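Local structure of FAA hydrolase family protein (Pseudomonas aeruginosa, 6J5Y) at residues L70-P73 against N78-Y81. The protein probably hydrolyses fumarylpyruvate as a manganese-binding member of the fumarylacetoacetate hydrolase superfamily, with pyruvate bound beside the metal. Sequence-based numbering, arbitrary orientation.
Sequences LAYP and NYHY
Pro73 and Tyr79 mark the nearest backbone approach of segments 70-73 and 78-81, with their CA atoms 7.7 Å apart. The segments do not pair as sheet neighbours: Leu70 and Ala71 end strand 67-71, the chain leaves the strand and runs on through Tyr72 and Pro73 toward Tyr79, and Tyr79 opens the next strand after a short loop, so side chains and one water bridge the gap. Tyr79 is the hub. Its CG stands anti to the backbone N (chi1 174°), which sends the ring across to the first segment, where Leu70, Tyr72 and Pro73 meet different parts of it. The pyrrolidine of Pro73 lies over one face in a CH-pi contact, CD 3.3 Å from the centroid of the Tyr79 ring and almost exactly on its normal, while Pro73 CG sits over the CD1-CE1 side of the Tyr79 ring. The ring of Tyr79 also turns an edge toward the face of Tyr72 in an offset edge-to-face pair, centroids 5.2 Å apart and planes at 75°. The Tyr72 ring runs alongside Tyr79, pointing the other way, and brings its CE1 within 3.6 Å of Tyr79 CB. Its hydroxyl thereby comes close to the start of the second segment, where a water joins the two segments, 2.9 Å from Tyr72 OH and accepting the backbone N-H of Tyr79 at 2.8 Å (water O to Tyr79 N). At the far end of the Tyr79 ring, Leu70 CD2 packs near the ring plane, 3.1 Å from Tyr79 OH. The side chain of Tyr79 lies about 12 Å from the bound manganese. The contact joins two sheets of the FAH fold: Leu70 and Tyr72 bond through their backbones to strand 225-231, whose Val230 touches Tyr72 and Tyr79, whereas Tyr79 begins strand 79-89, and Asn78 before it packs on helix 117-126.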
# COMPACT_ATOMS: atom_id res chain seq x y z
N LEU A 70 -15.32 5.64 3.36
CA LEU A 70 -15.01 4.70 2.27
C LEU A 70 -16.20 3.77 2.02
O LEU A 70 -16.48 2.93 2.89
CB LEU A 70 -13.76 3.90 2.65
CG LEU A 70 -13.16 3.06 1.53
CD1 LEU A 70 -13.05 3.86 0.24
CD2 LEU A 70 -11.81 2.50 1.91
N ALA A 71 -16.82 3.88 0.85
CA ALA A 71 -18.05 3.15 0.47
C ALA A 71 -17.69 1.67 0.35
O ALA A 71 -16.70 1.34 -0.30
CB ALA A 71 -18.65 3.71 -0.80
N TYR A 72 -18.45 0.79 0.99
CA TYR A 72 -18.25 -0.66 0.84
C TYR A 72 -18.29 -0.96 -0.66
O TYR A 72 -19.16 -0.46 -1.36
CB TYR A 72 -19.31 -1.42 1.63
CG TYR A 72 -19.03 -2.89 1.77
CD1 TYR A 72 -18.29 -3.37 2.83
CD2 TYR A 72 -19.53 -3.81 0.86
CE1 TYR A 72 -18.08 -4.73 3.01
CE2 TYR A 72 -19.31 -5.17 1.01
CZ TYR A 72 -18.55 -5.63 2.08
OH TYR A 72 -18.28 -6.97 2.24
N PRO A 73 -17.35 -1.72 -1.24
CA PRO A 73 -17.32 -1.91 -2.69
C PRO A 73 -18.37 -2.88 -3.24
O PRO A 73 -18.99 -3.61 -2.47
CB PRO A 73 -15.90 -2.43 -2.95
CG PRO A 73 -15.48 -3.07 -1.64
CD PRO A 73 -16.20 -2.33 -0.55
N ASN A 78 -16.64 -9.98 1.19
CA ASN A 78 -15.45 -10.26 2.03
C ASN A 78 -14.40 -9.20 1.74
O ASN A 78 -13.49 -9.48 0.93
CB ASN A 78 -14.89 -11.66 1.77
CG ASN A 78 -13.89 -12.13 2.79
OD1 ASN A 78 -13.62 -11.45 3.77
ND2 ASN A 78 -13.33 -13.31 2.57
N TYR A 79 -14.55 -8.05 2.38
CA TYR A 79 -13.80 -6.81 2.08
C TYR A 79 -12.74 -6.66 3.17
O TYR A 79 -13.13 -6.33 4.32
CB TYR A 79 -14.79 -5.65 1.93
CG TYR A 79 -14.21 -4.26 1.75
CD1 TYR A 79 -13.30 -3.98 0.75
CD2 TYR A 79 -14.65 -3.20 2.54
CE1 TYR A 79 -12.80 -2.70 0.57
CE2 TYR A 79 -14.18 -1.91 2.36
CZ TYR A 79 -13.26 -1.66 1.36
OH TYR A 79 -12.76 -0.40 1.19
N HIS A 80 -11.47 -6.83 2.80
CA HIS A 80 -10.31 -6.89 3.73
C HIS A 80 -9.52 -5.59 3.77
O HIS A 80 -9.23 -4.99 2.71
CB HIS A 80 -9.38 -8.06 3.42
CG HIS A 80 -9.89 -9.36 3.94
ND1 HIS A 80 -9.05 -10.32 4.46
CD2 HIS A 80 -11.15 -9.84 4.05
CE1 HIS A 80 -9.76 -11.38 4.84
NE2 HIS A 80 -11.05 -11.10 4.62
N TYR A 81 -9.16 -5.19 4.99
CA TYR A 81 -8.11 -4.18 5.28
C TYR A 81 -6.77 -4.90 5.18
O TYR A 81 -6.73 -6.13 5.40
CB TYR A 81 -8.28 -3.57 6.67
CG TYR A 81 -8.25 -4.59 7.77
CD1 TYR A 81 -7.05 -5.09 8.26
CD2 TYR A 81 -9.42 -5.11 8.29
CE1 TYR A 81 -7.01 -6.06 9.24
CE2 TYR A 81 -9.40 -6.06 9.30
CZ TYR A 81 -8.19 -6.54 9.78
OH TYR A 81 -8.16 -7.49 10.76
O HOH W 1 -16.43 -7.61 4.34